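Local coordinates for protein cofilin (Streptomyces griseoflavus, PDB 5IVU) that probably binds actin, as a bacterial member of the ADF/cofilin family of cytoskeletal proteins, at residues E15-L20 with T114-E119; C63-Y68 with S104-L109. All coordinates share one frame; numbering follows the deposited sequence.

Interaction 1. Residues E15-L20 with T114-E119; sequences ETYQQL and TGIAVE
Tyr17 reaches from helix 11-21 to the backbone of Thr114 and the side chain of Ile116, a tyrosine-to-carbonyl contact with a small apolar contact beside it. It ties the first long helix of the ADF/cofilin fold to the connection that carries the chain from helix 96-112 into strand 118-122. Both helices pack on the same side of the central mixed sheet, and the contact lies where that connection leaves the second of them. Tyr17 is the one residue of 15-20 that takes part. With CG anti to its own nitrogen (chi1 174°), the ring is carried out from the helix, hydroxyl end first, into the bend of the connection. There Tyr17 OH donates to Thr114 O at 2.7 Å. The acceptor lies at the edge of the ring and close to its plane. Seen from the carbonyl, the hydroxyl stands above the peptide plane, 47° out of it; the bond, though short, does not follow a lone-pair direction. Beside the phenol, the end of Ile116 comes in at a slant to the ring: Ile116 CD1 is 3.4 Å from Tyr17 OH and 3.9 Å from Tyr17 CE1. Between the two partners the chain turns at Gly115, whose positive phi (83°) suits a glycine. Leu84 and Val67 of the sheet and Leu113 also pack on Tyr17, which is buried, whereas the polar end of Thr114 is bonded to Lys21 at the end of helix 11-21. The phenol thus has a hydrocarbon setting along its ring and a polar partner at its hydroxyl. Because the acceptor is a main-chain oxygen, the bond probably holds the backbone of the connection and is in principle indifferent to the side chain at Thr114.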
ATOM      1  N   GLU A  15      10.050  -1.291  -9.775  1.00 46.60           N
ATOM      2  CA  GLU A  15      10.647  -2.614 -10.012  1.00 48.35           C
ATOM      3  C   GLU A  15      10.002  -3.695  -9.166  1.00 44.66           C
ATOM      4  O   GLU A  15       9.610  -4.731  -9.694  1.00 43.95           O
ATOM      5  CB  GLU A  15      12.157  -2.610  -9.735  1.00 53.13           C
ATOM      6  CG  GLU A  15      12.999  -1.926 -10.806  1.00 57.15           C
ATOM      7  CD  GLU A  15      14.473  -1.803 -10.428  1.00 61.02           C
ATOM      8  OE1 GLU A  15      14.930  -2.482  -9.479  1.00 66.58           O
ATOM      9  OE2 GLU A  15      15.181  -1.017 -11.085  1.00 62.50           O
ATOM     10  N   THR A  16       9.898  -3.444  -7.860  1.00 41.30           N
ATOM     11  CA  THR A  16       9.304  -4.410  -6.926  1.00 38.66           C
ATOM     12  C   THR A  16       7.814  -4.602  -7.201  1.00 36.06           C
ATOM     13  O   THR A  16       7.285  -5.702  -7.044  1.00 36.95           O
ATOM     14  CB  THR A  16       9.496  -3.987  -5.456  1.00 38.32           C
ATOM     15  OG1 THR A  16      10.846  -3.578  -5.249  1.00 39.36           O
ATOM     16  CG2 THR A  16       9.197  -5.138  -4.508  1.00 39.29           C
ATOM     17  N   TYR A  17       7.141  -3.521  -7.573  1.00 35.47           N
ATOM     18  CA  TYR A  17       5.735  -3.564  -7.958  1.00 34.98           C
ATOM     19  C   TYR A  17       5.549  -4.406  -9.215  1.00 36.27           C
ATOM     20  O   TYR A  17       4.607  -5.205  -9.281  1.00 35.66           O
ATOM     21  CB  TYR A  17       5.190  -2.152  -8.176  1.00 34.31           C
ATOM     22  CG  TYR A  17       3.781  -2.135  -8.725  1.00 36.53           C
ATOM     23  CD1 TYR A  17       2.703  -2.624  -7.971  1.00 36.23           C
ATOM     24  CD2 TYR A  17       3.512  -1.625  -9.999  1.00 36.74           C
ATOM     25  CE1 TYR A  17       1.407  -2.601  -8.479  1.00 36.78           C
ATOM     26  CE2 TYR A  17       2.218  -1.595 -10.500  1.00 36.49           C
ATOM     27  CZ  TYR A  17       1.176  -2.088  -9.734  1.00 35.89           C
ATOM     28  OH  TYR A  17      -0.100  -2.073 -10.214  1.00 37.73           O
ATOM     29  N   GLN A  18       6.432  -4.222 -10.202  1.00 35.78           N
ATOM     30  CA  GLN A  18       6.407  -5.052 -11.401  1.00 38.09           C
ATOM     31  C   GLN A  18       6.632  -6.516 -11.045  1.00 39.40           C
ATOM     32  O   GLN A  18       5.969  -7.383 -11.605  1.00 43.06           O
ATOM     33  CB  GLN A  18       7.425  -4.594 -12.449  1.00 38.92           C
ATOM     34  CG  GLN A  18       7.100  -3.281 -13.116  1.00 39.90           C
ATOM     35  CD  GLN A  18       8.189  -2.784 -14.071  1.00 40.70           C
ATOM     36  OE1 GLN A  18       9.381  -3.066 -13.908  1.00 45.06           O
ATOM     37  NE2 GLN A  18       7.774  -2.042 -15.081  1.00 40.77           N
ATOM     38  N   GLN A  19       7.517  -6.788 -10.089  1.00 39.15           N
ATOM     39  CA  GLN A  19       7.728  -8.154  -9.590  1.00 42.05           C
ATOM     40  C   GLN A  19       6.464  -8.734  -8.914  1.00 41.12           C
ATOM     41  O   GLN A  19       6.088  -9.886  -9.157  1.00 38.55           O
ATOM     42  CB  GLN A  19       8.906  -8.191  -8.621  1.00 46.02           C
ATOM     43  CG  GLN A  19       9.444  -9.591  -8.358  1.00 51.82           C
ATOM     44  CD  GLN A  19      10.314  -9.678  -7.110  1.00 57.70           C
ATOM     45  OE1 GLN A  19      10.504 -10.766  -6.553  1.00 59.59           O
ATOM     46  NE2 GLN A  19      10.835  -8.530  -6.656  1.00 57.76           N
ATOM     47  N   LEU A  20       5.804  -7.931  -8.082  1.00 40.18           N
ATOM     48  CA  LEU A  20       4.513  -8.309  -7.518  1.00 40.26           C
ATOM     49  C   LEU A  20       3.510  -8.617  -8.630  1.00 42.44           C
ATOM     50  O   LEU A  20       2.792  -9.610  -8.568  1.00 42.84           O
ATOM     51  CB  LEU A  20       3.972  -7.213  -6.574  1.00 40.33           C
ATOM     52  CG  LEU A  20       2.584  -7.425  -5.911  1.00 39.03           C
ATOM     53  CD1 LEU A  20       2.545  -6.921  -4.471  1.00 38.19           C
ATOM     54  CD2 LEU A  20       1.461  -6.766  -6.696  1.00 39.02           C
ATOM     55  N   THR A 114       1.297   1.206 -12.503  1.00 43.62           N
ATOM     56  CA  THR A 114       0.346   0.985 -13.596  1.00 41.33           C
ATOM     57  C   THR A 114      -0.561  -0.193 -13.261  1.00 40.97           C
ATOM     58  O   THR A 114      -0.100  -1.210 -12.745  1.00 39.08           O
ATOM     59  CB  THR A 114       1.084   0.688 -14.929  1.00 41.22           C
ATOM     60  OG1 THR A 114       2.007  -0.388 -14.753  1.00 40.54           O
ATOM     61  CG2 THR A 114       1.850   1.920 -15.423  1.00 40.63           C
ATOM     62  N   GLY A 115      -1.846  -0.055 -13.569  1.00 42.75           N
ATOM     63  CA  GLY A 115      -2.802  -1.159 -13.446  1.00 42.16           C
ATOM     64  C   GLY A 115      -3.379  -1.403 -12.065  1.00 43.02           C
ATOM     65  O   GLY A 115      -3.861  -2.505 -11.785  1.00 40.79           O
ATOM     66  N   ILE A 116      -3.352  -0.384 -11.206  1.00 44.18           N
ATOM     67  CA  ILE A 116      -4.030  -0.457  -9.904  1.00 43.66           C
ATOM     68  C   ILE A 116      -5.538  -0.487 -10.166  1.00 45.10           C
ATOM     69  O   ILE A 116      -6.054   0.346 -10.904  1.00 45.96           O
ATOM     70  CB  ILE A 116      -3.682   0.747  -9.003  1.00 42.86           C
ATOM     71  CG1 ILE A 116      -2.194   0.738  -8.595  1.00 42.65           C
ATOM     72  CG2 ILE A 116      -4.583   0.794  -7.775  1.00 44.36           C
ATOM     73  CD1 ILE A 116      -1.748  -0.411  -7.715  1.00 40.85           C
ATOM     74  N   ALA A 117      -6.224  -1.463  -9.572  1.00 46.43           N
ATOM     75  CA  ALA A 117      -7.658  -1.679  -9.801  1.00 44.05           C
ATOM     76  C   ALA A 117      -8.536  -1.030  -8.745  1.00 45.26           C
ATOM     77  O   ALA A 117      -9.630  -0.585  -9.077  1.00 47.20           O
ATOM     78  CB  ALA A 117      -7.961  -3.161  -9.879  1.00 43.24           C
ATOM     79  N   VAL A 118      -8.075  -0.990  -7.490  1.00 45.04           N
ATOM     80  CA  VAL A 118      -8.802  -0.321  -6.399  1.00 45.40           C
ATOM     81  C   VAL A 118      -7.881   0.517  -5.511  1.00 43.33           C
ATOM     82  O   VAL A 118      -6.704   0.218  -5.361  1.00 39.48           O
ATOM     83  CB  VAL A 118      -9.597  -1.305  -5.497  1.00 48.92           C
ATOM     84  CG1 VAL A 118     -10.891  -1.766  -6.166  1.00 54.12           C
ATOM     85  CG2 VAL A 118      -8.757  -2.501  -5.124  1.00 50.66           C
ATOM     86  N   GLU A 119      -8.456   1.566  -4.925  1.00 42.36           N
ATOM     87  CA  GLU A 119      -7.777   2.430  -3.975  1.00 41.29           C
ATOM     88  C   GLU A 119      -8.535   2.461  -2.656  1.00 41.33           C
ATOM     89  O   GLU A 119      -9.765   2.493  -2.632  1.00 39.23           O
ATOM     90  CB  GLU A 119      -7.695   3.855  -4.501  1.00 40.75           C
ATOM     91  CG  GLU A 119      -6.898   4.008  -5.779  1.00 40.94           C
ATOM     92  CD  GLU A 119      -7.012   5.405  -6.337  1.00 40.44           C
ATOM     93  OE1 GLU A 119      -8.146   5.791  -6.702  1.00 37.36           O
ATOM     94  OE2 GLU A 119      -5.974   6.110  -6.383  1.00 42.12           O
TER

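Interaction 2. Residues C63-Y68 with S104-L109; sequences CRWAVY and SSKDIL
Ser105, whose CB meets the indole of Trp65, bonds weakly through OG to Ala101 O, which also accepts a bond from Ser104 OG. Just beyond, helix 96-112 is kinked: the nitrogens of Asp107 and Ile108 lack their bonds to the preceding turn, and Ile108 N makes a weak one to Ser105 O. The pyrrole end of Trp65 meets the start of the lysine chain, Trp65 NE1 being 3.5 Å from Lys106 CG. The backbone of the same residue also lies against the indole, with Lys106 N 3.8 Å from Trp65 CZ2. At the far corner of the benzene ring, Trp65 CH2 is 4.1 Å from Ser105 CB, while on the strand side Leu109 CD2 comes to 3.5 Å from Trp65 CE3. This is helix-on-sheet packing in the ADF/cofilin fold: strand 64-68, central in the mixed sheet, runs nearly parallel to helix 104-109, their axes 22° apart in direction and 10.4 Å at closest approach. In this family the long kinked helix commonly contributes to the actin-binding surface. Leu109 and the indole lie alongside each other, pointing opposite ways. Replacing Trp65 by an alanine is likely to open a gap against Lys106 and Leu109, which would lose the indole they share. Beyond CG the lysine bends at chi3 (86°) and the rest of it turns off from the strand. Tyr102 meets the indole with its ring plane turned by about 35°, and Ile40 and Leu33 add further apolar contacts.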
ATOM      1  N   CYS A  63       2.048   6.811   9.035  1.00 39.73           N
ATOM      2  CA  CYS A  63       1.516   6.672   7.685  1.00 39.36           C
ATOM      3  C   CYS A  63       2.388   5.761   6.832  1.00 36.58           C
ATOM      4  O   CYS A  63       3.611   5.699   7.002  1.00 32.43           O
ATOM      5  CB  CYS A  63       1.426   8.027   6.987  1.00 40.89           C
ATOM      6  SG  CYS A  63       0.581   9.303   7.928  1.00 42.16           S
ATOM      7  N   ARG A  64       1.734   5.057   5.913  1.00 35.25           N
ATOM      8  CA  ARG A  64       2.408   4.265   4.887  1.00 37.10           C
ATOM      9  C   ARG A  64       1.561   4.318   3.624  1.00 35.89           C
ATOM     10  O   ARG A  64       0.392   4.712   3.667  1.00 34.90           O
ATOM     11  CB  ARG A  64       2.588   2.788   5.315  1.00 36.46           C
ATOM     12  CG  ARG A  64       3.547   2.548   6.469  1.00 37.37           C
ATOM     13  CD  ARG A  64       5.003   2.796   6.100  1.00 39.28           C
ATOM     14  NE  ARG A  64       5.701   3.650   7.074  1.00 42.52           N
ATOM     15  CZ  ARG A  64       6.330   3.246   8.182  1.00 44.07           C
ATOM     16  NH1 ARG A  64       6.389   1.969   8.536  1.00 48.96           N
ATOM     17  NH2 ARG A  64       6.908   4.140   8.963  1.00 45.73           N
ATOM     18  N   TRP A  65       2.171   3.932   2.508  1.00 34.27           N
ATOM     19  CA  TRP A  65       1.425   3.439   1.352  1.00 32.77           C
ATOM     20  C   TRP A  65       1.691   1.949   1.214  1.00 30.18           C
ATOM     21  O   TRP A  65       2.694   1.441   1.707  1.00 29.30           O
ATOM     22  CB  TRP A  65       1.828   4.135   0.054  1.00 32.30           C
ATOM     23  CG  TRP A  65       1.828   5.624   0.107  1.00 32.60           C
ATOM     24  CD1 TRP A  65       0.749   6.447   0.033  1.00 32.59           C
ATOM     25  CD2 TRP A  65       2.971   6.467   0.207  1.00 31.68           C
ATOM     26  NE1 TRP A  65       1.148   7.751   0.102  1.00 33.03           N
ATOM     27  CE2 TRP A  65       2.511   7.793   0.206  1.00 32.66           C
ATOM     28  CE3 TRP A  65       4.348   6.228   0.297  1.00 32.87           C
ATOM     29  CZ2 TRP A  65       3.373   8.890   0.293  1.00 33.30           C
ATOM     30  CZ3 TRP A  65       5.212   7.322   0.390  1.00 32.85           C
ATOM     31  CH2 TRP A  65       4.712   8.635   0.388  1.00 32.89           C
ATOM     32  N   ALA A  66       0.786   1.251   0.544  1.00 28.73           N
ATOM     33  CA  ALA A  66       1.003  -0.158   0.257  1.00 28.46           C
ATOM     34  C   ALA A  66       0.308  -0.549  -1.012  1.00 29.42           C
ATOM     35  O   ALA A  66      -0.623   0.126  -1.445  1.00 29.47           O
ATOM     36  CB  ALA A  66       0.507  -1.021   1.395  1.00 26.84           C
ATOM     37  N   VAL A  67       0.778  -1.644  -1.601  1.00 29.75           N
ATOM     38  CA  VAL A  67       0.050  -2.337  -2.654  1.00 29.77           C
ATOM     39  C   VAL A  67      -0.198  -3.765  -2.176  1.00 29.45           C
ATOM     40  O   VAL A  67       0.694  -4.391  -1.608  1.00 29.36           O
ATOM     41  CB  VAL A  67       0.809  -2.311  -3.992  1.00 29.42           C
ATOM     42  CG1 VAL A  67       0.146  -3.227  -5.008  1.00 29.58           C
ATOM     43  CG2 VAL A  67       0.850  -0.886  -4.520  1.00 29.52           C
ATOM     44  N   TYR A  68      -1.424  -4.250  -2.386  1.00 29.19           N
ATOM     45  CA  TYR A  68      -1.821  -5.589  -1.982  1.00 30.36           C
ATOM     46  C   TYR A  68      -2.473  -6.288  -3.166  1.00 30.49           C
ATOM     47  O   TYR A  68      -3.347  -5.721  -3.817  1.00 31.28           O
ATOM     48  CB  TYR A  68      -2.805  -5.544  -0.793  1.00 30.28           C
ATOM     49  CG  TYR A  68      -2.922  -6.886  -0.111  1.00 29.79           C
ATOM     50  CD1 TYR A  68      -3.824  -7.849  -0.570  1.00 30.10           C
ATOM     51  CD2 TYR A  68      -2.099  -7.214   0.965  1.00 29.00           C
ATOM     52  CE1 TYR A  68      -3.916  -9.096   0.035  1.00 29.38           C
ATOM     53  CE2 TYR A  68      -2.185  -8.453   1.577  1.00 28.02           C
ATOM     54  CZ  TYR A  68      -3.088  -9.397   1.107  1.00 28.50           C
ATOM     55  OH  TYR A  68      -3.192 -10.634   1.699  1.00 27.84           O
ATOM     56  N   SER A 104       1.052  14.968   0.306  1.00 42.14           N
ATOM     57  CA  SER A 104       1.636  15.748  -0.799  1.00 45.42           C
ATOM     58  C   SER A 104       2.605  14.951  -1.697  1.00 46.46           C
ATOM     59  O   SER A 104       2.939  15.406  -2.784  1.00 48.42           O
ATOM     60  CB  SER A 104       2.304  17.035  -0.278  1.00 45.24           C
ATOM     61  OG  SER A 104       3.255  16.773   0.734  1.00 45.38           O
ATOM     62  N   SER A 105       3.063  13.785  -1.241  1.00 46.45           N
ATOM     63  CA  SER A 105       3.870  12.886  -2.070  1.00 45.56           C
ATOM     64  C   SER A 105       3.091  11.707  -2.682  1.00 46.64           C
ATOM     65  O   SER A 105       3.597  11.066  -3.597  1.00 47.69           O
ATOM     66  CB  SER A 105       5.056  12.366  -1.259  1.00 46.50           C
ATOM     67  OG  SER A 105       5.972  13.421  -1.017  1.00 47.75           O
ATOM     68  N   LYS A 106       1.888  11.408  -2.181  1.00 46.12           N
ATOM     69  CA  LYS A 106       1.118  10.224  -2.614  1.00 48.98           C
ATOM     70  C   LYS A 106       1.092  10.026  -4.128  1.00 50.16           C
ATOM     71  O   LYS A 106       1.513   8.987  -4.624  1.00 48.47           O
ATOM     72  CB  LYS A 106      -0.330  10.292  -2.108  1.00 49.32           C
ATOM     73  CG  LYS A 106      -1.109   8.994  -2.276  1.00 51.37           C
ATOM     74  CD  LYS A 106      -2.610   9.223  -2.365  1.00 52.56           C
ATOM     75  CE  LYS A 106      -3.070   9.523  -3.782  1.00 55.16           C
ATOM     76  NZ  LYS A 106      -4.500   9.149  -3.984  1.00 56.82           N
ATOM     77  N   ASP A 107       0.613  11.046  -4.838  1.00 53.89           N
ATOM     78  CA  ASP A 107       0.371  10.972  -6.287  1.00 56.68           C
ATOM     79  C   ASP A 107       1.615  10.676  -7.106  1.00 55.43           C
ATOM     80  O   ASP A 107       1.500  10.108  -8.186  1.00 61.64           O
ATOM     81  CB  ASP A 107      -0.276  12.260  -6.804  1.00 60.21           C
ATOM     82  CG  ASP A 107      -1.704  12.429  -6.315  1.00 65.69           C
ATOM     83  OD1 ASP A 107      -2.560  11.611  -6.700  1.00 67.57           O
ATOM     84  OD2 ASP A 107      -1.962  13.367  -5.528  1.00 69.15           O
ATOM     85  N   ILE A 108       2.789  11.057  -6.600  1.00 50.39           N
ATOM     86  CA  ILE A 108       4.059  10.712  -7.240  1.00 49.01           C
ATOM     87  C   ILE A 108       4.170   9.190  -7.353  1.00 48.42           C
ATOM     88  O   ILE A 108       4.321   8.657  -8.450  1.00 52.46           O
ATOM     89  CB  ILE A 108       5.279  11.248  -6.457  1.00 49.14           C
ATOM     90  CG1 ILE A 108       5.289  12.784  -6.430  1.00 48.57           C
ATOM     91  CG2 ILE A 108       6.577  10.735  -7.076  1.00 50.15           C
ATOM     92  CD1 ILE A 108       6.279  13.384  -5.445  1.00 47.49           C
ATOM     93  N   LEU A 109       4.045   8.509  -6.215  1.00 46.74           N
ATOM     94  CA  LEU A 109       4.055   7.044  -6.161  1.00 43.63           C
ATOM     95  C   LEU A 109       2.872   6.426  -6.908  1.00 42.48           C
ATOM     96  O   LEU A 109       3.052   5.492  -7.680  1.00 41.35           O
ATOM     97  CB  LEU A 109       4.081   6.549  -4.701  1.00 43.47           C
ATOM     98  CG  LEU A 109       3.888   5.052  -4.393  1.00 44.54           C
ATOM     99  CD1 LEU A 109       4.865   4.155  -5.152  1.00 44.26           C
ATOM    100  CD2 LEU A 109       4.004   4.807  -2.896  1.00 44.17           C
TER

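Both contacts attach elements to the same side of the sheet, and their centres lie about 12 Å apart. Interaction 2 is a buried apolar contact in the interior, made by a helix on a central strand. Interaction 1 sits farther out and is only partly buried, with exposed residues on the side of 114-119, and a single hydrogen bond to the main chain dominates it. Helix 96-112 and strand 118-122 follow each other in the chain, so 114-119 continues the path begun by 104-109. Val67 of segment 63-68 joins the two: Val67 CG1 lies 3.7 Å from Tyr17 CE1, and Leu20 and Ile116 also pack on this valine.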